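Local coordinates for protein peptide methionine sulfoxide reductase MsrA (PDB 5FA9) that probably repairs oxidised proteins by reducing methionine sulfoxide back to methionine, as a fusion of MsrA and MsrB enzymes, at residues K3-A8 against D101-E106; D49-V54 against G95-D100; K105-F110 against V124-L129. The protein carries 2 engineered substitutions. One frame throughout, in Å; residues are numbered along the deposited sequence.

Contact 1 (K3-A8 against D101-E106); sequences KEIYLA and DSMIKE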
ATOM      1  N   LYS B   3      -0.803  -2.925  -2.679  1.00 35.19           N
ATOM      2  CA  LYS B   3      -0.355  -4.199  -2.135  1.00 34.58           C
ATOM      3  C   LYS B   3       1.159  -4.323  -2.228  1.00 36.94           C
ATOM      4  O   LYS B   3       1.818  -3.514  -2.885  1.00 38.34           O
ATOM      5  CB  LYS B   3      -1.026  -5.364  -2.867  1.00 31.75           C
ATOM      6  CG  LYS B   3      -2.455  -5.633  -2.422  1.00 49.38           C
ATOM      7  CD  LYS B   3      -3.179  -6.541  -3.403  1.00 56.34           C
ATOM      8  CE  LYS B   3      -4.436  -7.133  -2.786  1.00 66.74           C
ATOM      9  NZ  LYS B   3      -5.209  -6.122  -2.013  1.00 66.66           N
ATOM     10  N   GLU B   4       1.712  -5.333  -1.567  1.00 29.73           N
ATOM     11  CA  GLU B   4       3.153  -5.532  -1.575  1.00 37.54           C
ATOM     12  C   GLU B   4       3.534  -7.007  -1.664  1.00 43.84           C
ATOM     13  O   GLU B   4       2.886  -7.872  -1.073  1.00 33.56           O
ATOM     14  CB  GLU B   4       3.787  -4.891  -0.336  1.00 41.32           C
ATOM     15  CG  GLU B   4       3.309  -5.457   0.988  1.00 41.21           C
ATOM     16  CD  GLU B   4       3.832  -4.673   2.177  1.00 52.78           C
ATOM     17  OE1 GLU B   4       3.433  -3.501   2.341  1.00 47.17           O
ATOM     18  OE2 GLU B   4       4.647  -5.228   2.945  1.00 56.94           O
ATOM     19  N   ILE B   5       4.592  -7.280  -2.421  1.00 32.17           N
ATOM     20  CA  ILE B   5       5.094  -8.633  -2.609  1.00 32.71           C
ATOM     21  C   ILE B   5       6.623  -8.595  -2.591  1.00 40.22           C
ATOM     22  O   ILE B   5       7.228  -7.585  -2.956  1.00 32.83           O
ATOM     23  CB  ILE B   5       4.572  -9.250  -3.932  1.00 33.14           C
ATOM     24  CG1 ILE B   5       4.944 -10.731  -4.040  1.00 29.23           C
ATOM     25  CG2 ILE B   5       5.074  -8.460  -5.134  1.00 32.77           C
ATOM     26  CD1 ILE B   5       4.247 -11.611  -3.028  1.00 36.46           C
ATOM     27  N   TYR B   6       7.248  -9.683  -2.152  1.00 35.39           N
ATOM     28  CA  TYR B   6       8.701  -9.725  -2.035  1.00 29.68           C
ATOM     29  C   TYR B   6       9.292 -10.796  -2.947  1.00 36.32           C
ATOM     30  O   TYR B   6       8.945 -11.973  -2.844  1.00 33.60           O
ATOM     31  CB  TYR B   6       9.112  -9.973  -0.582  1.00 31.85           C
ATOM     32  CG  TYR B   6       8.725  -8.854   0.362  1.00 37.12           C
ATOM     33  CD1 TYR B   6       7.415  -8.712   0.807  1.00 41.92           C
ATOM     34  CD2 TYR B   6       9.670  -7.938   0.808  1.00 32.06           C
ATOM     35  CE1 TYR B   6       7.058  -7.690   1.666  1.00 35.36           C
ATOM     36  CE2 TYR B   6       9.321  -6.915   1.669  1.00 40.76           C
ATOM     37  CZ  TYR B   6       8.015  -6.794   2.094  1.00 42.97           C
ATOM     38  OH  TYR B   6       7.666  -5.776   2.951  1.00 49.38           O
ATOM     39  N   LEU B   7      10.188 -10.381  -3.837  1.00 34.02           N
ATOM     40  CA  LEU B   7      10.735 -11.280  -4.848  1.00 34.65           C
ATOM     41  C   LEU B   7      12.258 -11.363  -4.800  1.00 38.04           C
ATOM     42  O   LEU B   7      12.952 -10.351  -4.909  1.00 34.58           O
ATOM     43  CB  LEU B   7      10.285 -10.838  -6.242  1.00 30.26           C
ATOM     44  CG  LEU B   7       8.774 -10.759  -6.464  1.00 32.93           C
ATOM     45  CD1 LEU B   7       8.464 -10.242  -7.858  1.00 30.17           C
ATOM     46  CD2 LEU B   7       8.125 -12.116  -6.234  1.00 31.70           C
ATOM     47  N   ALA B   8      12.770 -12.578  -4.638  1.00 36.48           N
ATOM     48  CA  ALA B   8      14.206 -12.822  -4.685  1.00 35.62           C
ATOM     49  C   ALA B   8      14.577 -13.534  -5.981  1.00 40.93           C
ATOM     50  O   ALA B   8      14.211 -14.689  -6.188  1.00 37.59           O
ATOM     51  CB  ALA B   8      14.650 -13.637  -3.481  1.00 32.45           C
ATOM     52  N   ASP B 101      -1.536 -12.943   3.604  1.00 45.74           N
ATOM     53  CA  ASP B 101      -1.933 -14.348   3.519  1.00 48.42           C
ATOM     54  C   ASP B 101      -2.985 -14.605   2.441  1.00 40.04           C
ATOM     55  O   ASP B 101      -3.227 -15.752   2.066  1.00 45.90           O
ATOM     56  CB  ASP B 101      -2.455 -14.835   4.873  1.00 46.43           C
ATOM     57  CG  ASP B 101      -1.387 -14.823   5.947  1.00 60.12           C
ATOM     58  OD1 ASP B 101      -0.203 -15.043   5.614  1.00 57.91           O
ATOM     59  OD2 ASP B 101      -1.731 -14.594   7.126  1.00 70.81           O
ATOM     60  N   SER B 102      -3.611 -13.541   1.950  1.00 48.81           N
ATOM     61  CA  SER B 102      -4.606 -13.668   0.889  1.00 49.19           C
ATOM     62  C   SER B 102      -3.951 -13.996  -0.452  1.00 48.98           C
ATOM     63  O   SER B 102      -4.628 -14.390  -1.401  1.00 40.59           O
ATOM     64  CB  SER B 102      -5.431 -12.384   0.770  1.00 45.31           C
ATOM     65  OG  SER B 102      -4.636 -11.303   0.316  1.00 56.48           O
ATOM     66  N   MET B 103      -2.634 -13.830  -0.522  1.00 45.26           N
ATOM     67  CA  MET B 103      -1.894 -14.055  -1.759  1.00 42.07           C
ATOM     68  C   MET B 103      -1.417 -15.496  -1.906  1.00 45.42           C
ATOM     69  O   MET B 103      -1.001 -15.904  -2.990  1.00 44.91           O
ATOM     70  CB  MET B 103      -0.687 -13.117  -1.839  1.00 41.44           C
ATOM     71  CG  MET B 103      -1.030 -11.640  -1.874  1.00 35.08           C
ATOM     72  SD  MET B 103       0.447 -10.627  -2.080  1.00 46.33           S
ATOM     73  CE  MET B 103      -0.268  -8.987  -2.144  1.00 38.90           C
ATOM     74  N   ILE B 104      -1.479 -16.259  -0.817  1.00 38.38           N
ATOM     75  CA  ILE B 104      -0.906 -17.604  -0.773  1.00 39.33           C
ATOM     76  C   ILE B 104      -1.418 -18.513  -1.888  1.00 37.06           C
ATOM     77  O   ILE B 104      -0.628 -19.139  -2.598  1.00 36.54           O
ATOM     78  CB  ILE B 104      -1.183 -18.286   0.582  1.00 41.28           C
ATOM     79  CG1 ILE B 104      -0.568 -17.475   1.722  1.00 44.01           C
ATOM     80  CG2 ILE B 104      -0.625 -19.700   0.593  1.00 35.81           C
ATOM     81  CD1 ILE B 104      -0.811 -18.068   3.094  1.00 48.53           C
ATOM     82  N   LYS B 105      -2.735 -18.577  -2.051  1.00 23.87           N
ATOM     83  CA  LYS B 105      -3.323 -19.458  -3.052  1.00 31.67           C
ATOM     84  C   LYS B 105      -3.053 -18.958  -4.468  1.00 32.97           C
ATOM     85  O   LYS B 105      -2.952 -19.752  -5.402  1.00 35.31           O
ATOM     86  CB  LYS B 105      -4.826 -19.610  -2.812  1.00 37.66           C
ATOM     87  CG  LYS B 105      -5.280 -21.060  -2.753  1.00 65.01           C
ATOM     88  CD  LYS B 105      -6.143 -21.328  -1.531  1.00 59.95           C
ATOM     89  CE  LYS B 105      -6.233 -22.821  -1.243  1.00 68.58           C
ATOM     90  NZ  LYS B 105      -6.467 -23.098   0.203  1.00 77.91           N
ATOM     91  N   GLU B 106      -2.936 -17.643  -4.624  1.00 33.33           N
ATOM     92  CA  GLU B 106      -2.599 -17.063  -5.919  1.00 37.07           C
ATOM     93  C   GLU B 106      -1.158 -17.390  -6.300  1.00 33.17           C
ATOM     94  O   GLU B 106      -0.878 -17.763  -7.440  1.00 30.52           O
ATOM     95  CB  GLU B 106      -2.808 -15.547  -5.909  1.00 32.52           C
ATOM     96  CG  GLU B 106      -4.264 -15.114  -5.851  1.00 39.55           C
ATOM     97  CD  GLU B 106      -4.422 -13.606  -5.858  1.00 46.74           C
ATOM     98  OE1 GLU B 106      -3.975 -12.964  -6.833  1.00 43.41           O
ATOM     99  OE2 GLU B 106      -4.993 -13.060  -4.891  1.00 54.38           O
TER
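Met103, just ahead of Ile104 in the segment 101-106, reaches to Lys3 and Ile5 on strand 2-8, a helix-on-sheet contact within the mixed alpha/beta fold of the MsrA domain. The methionine does nearly all the bridging. Its methyl CE lies across the aliphatic part of Lys3, 3.8 Å from CB and about as close to CG and CD, while SD meets the end of the Ile5 chain at 4.0 Å from CD1. CE also packs 3.5 Å from Glu4 O, a van der Waals contact with no hydrogen bond. The methionine chain is extended beyond CG, which lets it span a CA separation of 8.9 Å between Ile5 and Met103. Ile5 meets SD with the tip of its longer branch, since CG1 lies anti to the backbone N (chi1 -172°).

Beyond this first shell, Tyr58 of strand 51-59 and Leu65 of helix 65-74 also pack on Met103. Glu4 directs its CB away from the helix, and its OE1 accepts a hydrogen bond from Ile2 N of the second subunit. Its other oxygen, OE2, takes the hydroxyl of Tyr6 OH at 3.1 Å, from 43° above the carboxylate plane.

Contact 2 (D49-V54 against G95-D100); sequences DHAETV and GIYYVD. With D1D ((4S,5S)-1,2-dithiane-4,5-diol), chain F.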
ATOM      1  N   ASP B  49      21.749 -17.010   6.546  1.00 84.80           N
ATOM      2  CA  ASP B  49      21.781 -17.026   5.088  1.00 86.76           C
ATOM      3  C   ASP B  49      20.543 -16.335   4.523  1.00 78.43           C
ATOM      4  O   ASP B  49      19.492 -16.952   4.349  1.00 56.29           O
ATOM      5  CB  ASP B  49      21.896 -18.460   4.558  1.00 63.08           C
ATOM      6  CG  ASP B  49      20.893 -19.403   5.189  1.00 67.60           C
ATOM      7  OD1 ASP B  49      20.566 -19.216   6.380  1.00 84.73           O
ATOM      8  OD2 ASP B  49      20.430 -20.330   4.491  1.00 69.01           O
ATOM      9  N   HIS B  50      20.678 -15.043   4.240  1.00 74.41           N
ATOM     10  CA  HIS B  50      19.564 -14.253   3.735  1.00 63.30           C
ATOM     11  C   HIS B  50      19.602 -14.200   2.214  1.00 60.40           C
ATOM     12  O   HIS B  50      20.675 -14.143   1.613  1.00 65.93           O
ATOM     13  CB  HIS B  50      19.607 -12.834   4.307  1.00 57.90           C
ATOM     14  CG  HIS B  50      19.418 -12.770   5.791  1.00 79.32           C
ATOM     15  ND1 HIS B  50      18.232 -13.105   6.407  1.00 76.98           N
ATOM     16  CD2 HIS B  50      20.265 -12.403   6.782  1.00 78.25           C
ATOM     17  CE1 HIS B  50      18.357 -12.950   7.713  1.00 80.40           C
ATOM     18  NE2 HIS B  50      19.581 -12.524   7.967  1.00 85.58           N
ATOM     19  N   ALA B  51      18.427 -14.212   1.595  1.00 48.43           N
ATOM     20  CA  ALA B  51      18.330 -14.106   0.146  1.00 43.38           C
ATOM     21  C   ALA B  51      18.173 -12.652  -0.279  1.00 44.31           C
ATOM     22  O   ALA B  51      17.433 -11.890   0.342  1.00 49.24           O
ATOM     23  CB  ALA B  51      17.169 -14.940  -0.372  1.00 43.97           C
ATOM     24  N   GLU B  52      18.874 -12.275  -1.343  1.00 44.39           N
ATOM     25  CA  GLU B  52      18.775 -10.926  -1.881  1.00 38.50           C
ATOM     26  C   GLU B  52      17.397 -10.710  -2.495  1.00 38.54           C
ATOM     27  O   GLU B  52      17.043 -11.343  -3.489  1.00 45.07           O
ATOM     28  CB  GLU B  52      19.875 -10.676  -2.913  1.00 46.05           C
ATOM     29  CG  GLU B  52      21.274 -10.653  -2.318  1.00 48.46           C
ATOM     30  CD  GLU B  52      22.316 -10.132  -3.286  1.00 52.26           C
ATOM     31  OE1 GLU B  52      23.522 -10.268  -2.991  1.00 64.48           O
ATOM     32  OE2 GLU B  52      21.930  -9.582  -4.339  1.00 49.60           O
ATOM     33  N   THR B  53      16.626  -9.811  -1.893  1.00 40.94           N
ATOM     34  CA  THR B  53      15.219  -9.655  -2.235  1.00 40.52           C
ATOM     35  C   THR B  53      14.861  -8.194  -2.496  1.00 43.63           C
ATOM     36  O   THR B  53      15.418  -7.287  -1.878  1.00 35.22           O
ATOM     37  CB  THR B  53      14.318 -10.213  -1.108  1.00 42.87           C
ATOM     38  OG1 THR B  53      14.759 -11.529  -0.751  1.00 40.79           O
ATOM     39  CG2 THR B  53      12.860 -10.273  -1.542  1.00 40.01           C
ATOM     40  N   VAL B  54      13.934  -7.976  -3.424  1.00 39.82           N
ATOM     41  CA  VAL B  54      13.426  -6.641  -3.706  1.00 40.96           C
ATOM     42  C   VAL B  54      11.976  -6.508  -3.255  1.00 40.68           C
ATOM     43  O   VAL B  54      11.114  -7.282  -3.668  1.00 37.01           O
ATOM     44  CB  VAL B  54      13.520  -6.300  -5.204  1.00 36.27           C
ATOM     45  CG1 VAL B  54      12.878  -4.949  -5.480  1.00 35.57           C
ATOM     46  CG2 VAL B  54      14.967  -6.303  -5.656  1.00 38.76           C
ATOM     47  N   GLY B  95      13.009 -17.073  -4.722  1.00 40.02           N
ATOM     48  CA  GLY B  95      11.914 -17.211  -3.782  1.00 39.10           C
ATOM     49  C   GLY B  95      10.867 -16.123  -3.902  1.00 42.30           C
ATOM     50  O   GLY B  95      11.156 -15.005  -4.329  1.00 40.22           O
ATOM     51  N   ILE B  96       9.640 -16.459  -3.517  1.00 41.24           N
ATOM     52  CA  ILE B  96       8.549 -15.496  -3.479  1.00 36.71           C
ATOM     53  C   ILE B  96       8.005 -15.420  -2.060  1.00 39.34           C
ATOM     54  O   ILE B  96       7.489 -16.405  -1.531  1.00 40.56           O
ATOM     55  CB  ILE B  96       7.418 -15.869  -4.454  1.00 32.56           C
ATOM     56  CG1 ILE B  96       7.964 -16.015  -5.876  1.00 34.92           C
ATOM     57  CG2 ILE B  96       6.308 -14.829  -4.409  1.00 28.67           C
ATOM     58  CD1 ILE B  96       6.953 -16.543  -6.870  1.00 32.05           C
ATOM     59  N   TYR B  97       8.123 -14.249  -1.445  1.00 34.08           N
ATOM     60  CA  TYR B  97       7.762 -14.091  -0.042  1.00 38.97           C
ATOM     61  C   TYR B  97       6.571 -13.157   0.121  1.00 37.85           C
ATOM     62  O   TYR B  97       6.532 -12.074  -0.462  1.00 34.65           O
ATOM     63  CB  TYR B  97       8.959 -13.570   0.755  1.00 39.39           C
ATOM     64  CG  TYR B  97      10.232 -14.342   0.492  1.00 39.31           C
ATOM     65  CD1 TYR B  97      10.446 -15.587   1.071  1.00 38.96           C
ATOM     66  CD2 TYR B  97      11.218 -13.830  -0.341  1.00 39.22           C
ATOM     67  CE1 TYR B  97      11.608 -16.298   0.831  1.00 43.96           C
ATOM     68  CE2 TYR B  97      12.383 -14.532  -0.587  1.00 37.51           C
ATOM     69  CZ  TYR B  97      12.574 -15.765   0.000  1.00 43.16           C
ATOM     70  OH  TYR B  97      13.731 -16.467  -0.243  1.00 41.82           O
ATOM     71  N   TYR B  98       5.604 -13.583   0.926  1.00 38.97           N
ATOM     72  CA  TYR B  98       4.371 -12.828   1.097  1.00 41.35           C
ATOM     73  C   TYR B  98       4.214 -12.320   2.524  1.00 41.62           C
ATOM     74  O   TYR B  98       4.664 -12.954   3.479  1.00 39.93           O
ATOM     75  CB  TYR B  98       3.162 -13.688   0.715  1.00 32.78           C
ATOM     76  CG  TYR B  98       3.026 -14.958   1.526  1.00 38.18           C
ATOM     77  CD1 TYR B  98       2.325 -14.970   2.727  1.00 41.45           C
ATOM     78  CD2 TYR B  98       3.597 -16.148   1.091  1.00 34.16           C
ATOM     79  CE1 TYR B  98       2.199 -16.127   3.472  1.00 37.21           C
ATOM     80  CE2 TYR B  98       3.476 -17.311   1.830  1.00 38.25           C
ATOM     81  CZ  TYR B  98       2.776 -17.295   3.018  1.00 44.70           C
ATOM     82  OH  TYR B  98       2.652 -18.450   3.757  1.00 45.18           O
ATOM     83  N   VAL B  99       3.566 -11.169   2.657  1.00 43.60           N
ATOM     84  CA  VAL B  99       3.214 -10.627   3.959  1.00 47.12           C
ATOM     85  C   VAL B  99       1.693 -10.645   4.086  1.00 44.35           C
ATOM     86  O   VAL B  99       1.136 -10.490   5.173  1.00 46.92           O
ATOM     87  CB  VAL B  99       3.762  -9.195   4.135  1.00 48.85           C
ATOM     88  CG1 VAL B  99       3.031  -8.234   3.215  1.00 48.75           C
ATOM     89  CG2 VAL B  99       3.650  -8.744   5.578  1.00 65.43           C
ATOM     90  N   ASP B 100       1.033 -10.862   2.954  1.00 46.78           N
ATOM     91  CA  ASP B 100      -0.421 -10.905   2.888  1.00 41.36           C
ATOM     92  C   ASP B 100      -0.879 -12.337   2.620  1.00 45.17           C
ATOM     93  O   ASP B 100      -0.639 -12.880   1.542  1.00 38.48           O
ATOM     94  CB  ASP B 100      -0.933  -9.956   1.800  1.00 48.93           C
ATOM     95  CG  ASP B 100      -2.436  -9.746   1.858  1.00 53.78           C
ATOM     96  OD1 ASP B 100      -3.118 -10.450   2.631  1.00 55.92           O
ATOM     97  OD2 ASP B 100      -2.935  -8.869   1.122  1.00 61.62           O
TER
HETATM   98  S1  D1D F 401      25.790  -7.309  -2.247  1.00104.65           S
HETATM   99  C1  D1D F 401      25.065  -6.561  -3.485  1.00 61.72           C
HETATM  100  C2  D1D F 401      24.645  -7.593  -4.651  1.00 64.79           C
HETATM  101  O2  D1D F 401      24.190  -6.946  -5.629  1.00 52.38           O
HETATM  102  C3  D1D F 401      25.971  -8.551  -5.178  1.00 77.79           C
HETATM  103  O3  D1D F 401      25.553  -9.419  -5.989  1.00 78.36           O
HETATM  104  C4  D1D F 401      26.717  -9.291  -3.955  1.00 81.77           C
HETATM  105  S4  D1D F 401      27.133  -8.267  -2.775  1.00117.93           S
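Thr53 OG1 donates to Ala51 O at 2.9 Å, and the two residues that share this bond are the ones that meet Tyr97 across the contact. The donor stands 63° out of the carbonyl plane of Ala51, away from either lone-pair direction, so the bond ties two successive inward-facing residues of strand 51-59 together at a slant. It probably helps hold the threonine's rotation: OG1 sits beside the backbone N while CG2 lies anti to it (chi1 -50°). Both branches reach the aromatic ring, OG1 at 3.8 Å from Tyr97 CE2 and CG2 at 4.1 Å from Tyr97 CD2. The approach is oblique. Farther along the ring, Ala51 CB packs on the phenol oxygen, 3.8 Å from Tyr97 OH. That hydroxyl finds its polar partner outside both segments, in a hydrogen bond with Glu125, whose same carboxylate oxygen forms a salt bridge with Arg93.

The ring folds back along its own strand, with Gly95 C 4.0 Å from its plane and displaced toward the rim. Glu52 alternates with these residues and turns the other way, into the pocket of the bound dithiane-diol. Its OE1 lies 3.3 Å from C2 of that ligand, while OE2 accepts a hydrogen bond from Phe12 N. Tyr92 and Ser11, the latter a changed residue at the predicted active site, hydrogen-bond the ligand.

The strands of this contact are not sheet neighbours. Strand 2-8 runs between them, and the side chains meet across Ala8, which touches both Thr53 and Tyr97; Ile96, pointing away from strand 51-59, packs on Ile107 of helix 104-115.

Contact 3 (K105-F110 against V124-L129); sequences KEINSF and VEVEKL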
ATOM      1  N   LYS B 105      -2.735 -18.577  -2.051  1.00 23.87           N
ATOM      2  CA  LYS B 105      -3.323 -19.458  -3.052  1.00 31.67           C
ATOM      3  C   LYS B 105      -3.053 -18.958  -4.468  1.00 32.97           C
ATOM      4  O   LYS B 105      -2.952 -19.752  -5.402  1.00 35.31           O
ATOM      5  CB  LYS B 105      -4.826 -19.610  -2.812  1.00 37.66           C
ATOM      6  CG  LYS B 105      -5.280 -21.060  -2.753  1.00 65.01           C
ATOM      7  CD  LYS B 105      -6.143 -21.328  -1.531  1.00 59.95           C
ATOM      8  CE  LYS B 105      -6.233 -22.821  -1.243  1.00 68.58           C
ATOM      9  NZ  LYS B 105      -6.467 -23.098   0.203  1.00 77.91           N
ATOM     10  N   GLU B 106      -2.936 -17.643  -4.624  1.00 33.33           N
ATOM     11  CA  GLU B 106      -2.599 -17.063  -5.919  1.00 37.07           C
ATOM     12  C   GLU B 106      -1.158 -17.390  -6.300  1.00 33.17           C
ATOM     13  O   GLU B 106      -0.878 -17.763  -7.440  1.00 30.52           O
ATOM     14  CB  GLU B 106      -2.808 -15.547  -5.909  1.00 32.52           C
ATOM     15  CG  GLU B 106      -4.264 -15.114  -5.851  1.00 39.55           C
ATOM     16  CD  GLU B 106      -4.422 -13.606  -5.858  1.00 46.74           C
ATOM     17  OE1 GLU B 106      -3.975 -12.964  -6.833  1.00 43.41           O
ATOM     18  OE2 GLU B 106      -4.993 -13.060  -4.891  1.00 54.38           O
ATOM     19  N   ILE B 107      -0.251 -17.245  -5.341  1.00 32.87           N
ATOM     20  CA  ILE B 107       1.161 -17.539  -5.566  1.00 30.06           C
ATOM     21  C   ILE B 107       1.378 -19.018  -5.872  1.00 35.50           C
ATOM     22  O   ILE B 107       2.077 -19.365  -6.825  1.00 35.45           O
ATOM     23  CB  ILE B 107       2.021 -17.141  -4.350  1.00 31.34           C
ATOM     24  CG1 ILE B 107       1.935 -15.634  -4.108  1.00 33.16           C
ATOM     25  CG2 ILE B 107       3.469 -17.555  -4.563  1.00 34.97           C
ATOM     26  CD1 ILE B 107       2.612 -15.182  -2.831  1.00 32.06           C
ATOM     27  N   ASN B 108       0.773 -19.886  -5.066  1.00 32.47           N
ATOM     28  CA  ASN B 108       0.904 -21.328  -5.257  1.00 39.49           C
ATOM     29  C   ASN B 108       0.351 -21.793  -6.598  1.00 40.29           C
ATOM     30  O   ASN B 108       0.957 -22.627  -7.270  1.00 36.87           O
ATOM     31  CB  ASN B 108       0.207 -22.084  -4.124  1.00 39.55           C
ATOM     32  CG  ASN B 108       0.928 -21.947  -2.799  1.00 47.18           C
ATOM     33  OD1 ASN B 108       2.150 -21.810  -2.755  1.00 52.34           O
ATOM     34  ND2 ASN B 108       0.174 -21.989  -1.708  1.00 54.18           N
ATOM     35  N   SER B 109      -0.799 -21.248  -6.983  1.00 34.59           N
ATOM     36  CA  SER B 109      -1.427 -21.595  -8.253  1.00 36.87           C
ATOM     37  C   SER B 109      -0.560 -21.199  -9.443  1.00 35.98           C
ATOM     38  O   SER B 109      -0.500 -21.916 -10.442  1.00 42.09           O
ATOM     39  CB  SER B 109      -2.800 -20.931  -8.372  1.00 34.09           C
ATOM     40  OG  SER B 109      -3.679 -21.393  -7.362  1.00 46.98           O
ATOM     41  N   PHE B 110       0.113 -20.058  -9.332  1.00 32.43           N
ATOM     42  CA  PHE B 110       0.936 -19.558 -10.427  1.00 37.65           C
ATOM     43  C   PHE B 110       2.203 -20.392 -10.593  1.00 34.71           C
ATOM     44  O   PHE B 110       2.669 -20.608 -11.711  1.00 38.33           O
ATOM     45  CB  PHE B 110       1.296 -18.086 -10.206  1.00 27.34           C
ATOM     46  CG  PHE B 110       1.710 -17.371 -11.462  1.00 32.79           C
ATOM     47  CD1 PHE B 110       3.033 -17.375 -11.876  1.00 35.92           C
ATOM     48  CD2 PHE B 110       0.774 -16.701 -12.232  1.00 29.77           C
ATOM     49  CE1 PHE B 110       3.415 -16.720 -13.033  1.00 30.57           C
ATOM     50  CE2 PHE B 110       1.149 -16.043 -13.390  1.00 36.02           C
ATOM     51  CZ  PHE B 110       2.471 -16.052 -13.791  1.00 35.45           C
ATOM     52  N   VAL B 124      11.899 -22.628  -6.962  1.00 42.39           N
ATOM     53  CA  VAL B 124      11.556 -21.357  -6.336  1.00 36.26           C
ATOM     54  C   VAL B 124      10.773 -21.619  -5.055  1.00 40.73           C
ATOM     55  O   VAL B 124       9.722 -22.260  -5.084  1.00 43.48           O
ATOM     56  CB  VAL B 124      10.723 -20.462  -7.274  1.00 41.38           C
ATOM     57  CG1 VAL B 124      10.349 -19.162  -6.575  1.00 37.22           C
ATOM     58  CG2 VAL B 124      11.485 -20.184  -8.560  1.00 37.90           C
ATOM     59  N   GLU B 125      11.288 -21.131  -3.931  1.00 40.56           N
ATOM     60  CA  GLU B 125      10.639 -21.371  -2.648  1.00 41.41           C
ATOM     61  C   GLU B 125       9.527 -20.359  -2.394  1.00 42.74           C
ATOM     62  O   GLU B 125       9.668 -19.173  -2.690  1.00 40.04           O
ATOM     63  CB  GLU B 125      11.662 -21.331  -1.507  1.00 40.56           C
ATOM     64  CG  GLU B 125      12.439 -20.029  -1.396  1.00 46.86           C
ATOM     65  CD  GLU B 125      13.438 -20.043  -0.254  1.00 53.76           C
ATOM     66  OE1 GLU B 125      13.925 -21.138   0.099  1.00 50.47           O
ATOM     67  OE2 GLU B 125      13.733 -18.960   0.293  1.00 43.74           O
ATOM     68  N   VAL B 126       8.414 -20.841  -1.853  1.00 40.79           N
ATOM     69  CA  VAL B 126       7.309 -19.969  -1.481  1.00 37.83           C
ATOM     70  C   VAL B 126       7.100 -20.027   0.025  1.00 43.76           C
ATOM     71  O   VAL B 126       6.613 -21.024   0.557  1.00 52.65           O
ATOM     72  CB  VAL B 126       6.007 -20.355  -2.203  1.00 37.50           C
ATOM     73  CG1 VAL B 126       4.858 -19.480  -1.729  1.00 39.49           C
ATOM     74  CG2 VAL B 126       6.185 -20.243  -3.709  1.00 42.63           C
ATOM     75  N   GLU B 127       7.477 -18.953   0.709  1.00 42.85           N
ATOM     76  CA  GLU B 127       7.395 -18.902   2.162  1.00 45.68           C
ATOM     77  C   GLU B 127       6.807 -17.579   2.615  1.00 42.05           C
ATOM     78  O   GLU B 127       6.869 -16.584   1.894  1.00 44.77           O
ATOM     79  CB  GLU B 127       8.778 -19.086   2.793  1.00 45.82           C
ATOM     80  CG  GLU B 127       9.532 -20.327   2.350  1.00 52.97           C
ATOM     81  CD  GLU B 127      10.927 -20.396   2.943  1.00 63.78           C
ATOM     82  OE1 GLU B 127      11.369 -19.393   3.542  1.00 63.06           O
ATOM     83  OE2 GLU B 127      11.579 -21.452   2.812  1.00 67.59           O
ATOM     84  N   LYS B 128       6.231 -17.570   3.811  1.00 40.85           N
ATOM     85  CA  LYS B 128       5.844 -16.314   4.429  1.00 41.42           C
ATOM     86  C   LYS B 128       7.101 -15.547   4.810  1.00 42.69           C
ATOM     87  O   LYS B 128       8.013 -16.104   5.425  1.00 43.19           O
ATOM     88  CB  LYS B 128       4.970 -16.552   5.661  1.00 37.13           C
ATOM     89  CG  LYS B 128       4.384 -15.280   6.258  1.00 52.23           C
ATOM     90  CD  LYS B 128       3.875 -15.517   7.672  1.00 64.75           C
ATOM     91  CE  LYS B 128       3.275 -14.252   8.264  1.00 66.31           C
ATOM     92  NZ  LYS B 128       2.115 -13.755   7.472  1.00 69.47           N
ATOM     93  N   LEU B 129       7.158 -14.278   4.424  1.00 35.59           N
ATOM     94  CA  LEU B 129       8.265 -13.420   4.804  1.00 41.20           C
ATOM     95  C   LEU B 129       8.323 -13.319   6.319  1.00 37.95           C
ATOM     96  O   LEU B 129       7.322 -12.994   6.959  1.00 42.69           O
ATOM     97  CB  LEU B 129       8.113 -12.031   4.182  1.00 32.40           C
ATOM     98  CG  LEU B 129       9.313 -11.104   4.359  1.00 37.24           C
ATOM     99  CD1 LEU B 129      10.525 -11.647   3.617  1.00 34.42           C
ATOM    100  CD2 LEU B 129       8.970  -9.693   3.911  1.00 36.53           C
TER
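Helix 104-115 runs beside strand 125-128 with Asn108 and Val126 as the nearest backbone positions, their CA atoms 7.6 Å apart. The two elements belong to one beta-alpha-beta crossover: strand 95-98 leads into the helix, which returns the chain to strand 125-128, parallel to the first and next to it at the border of the sheet. Val126 is the residue of the strand that meets the helix, and its CB points toward it.

Its two methyls divide the contact unevenly. CG1, anti to the backbone N (chi1 177°), takes Ile107 CG2 at 3.7 Å, and CG2 lies at 3.9 Å from that same isoleucine methyl. From the flank, Asn108 bends its amide oxygen in, placing OD1 3.7 Å from Val126 CG1; this is packing, without a hydrogen bond. Ile107 is buried and also touches Ile96 and Tyr98, so the crossover helix rests on both parallel strands, whereas Asn108 and Val126 remain partly exposed at the margin.

Within the same stretch of helix, Lys105 O accepts both Ser109 N, at 3.1 Å, and Ser109 OG, which lies 2.7 Å away and only 20° from the carbonyl plane.

How the contacts relate
The three contacts illustrate how one sheet is built outward from an inner strand, 2-8. Contacts 1 and 2 have centres about 10 Å apart and are stitched together by backbone bonds, Tyr6 O to Tyr97 N at 2.8 Å and Ala8 N to Gly95 O at 2.9 Å. Contact 3 adds the outer strand through Ile96 N to Glu125 O, also 2.8 Å. It shares helix 104-115 with contact 1, about 7 Å away between centres, and there Ile5 CD1 packs 3.9 Å from Ile107 CD1. Contact 2 is the one that holds a residue of the ligand pocket; the side chain of Thr53 is about 11 Å from that of the changed Ser11, while contacts 1 and 3 lie away from the site.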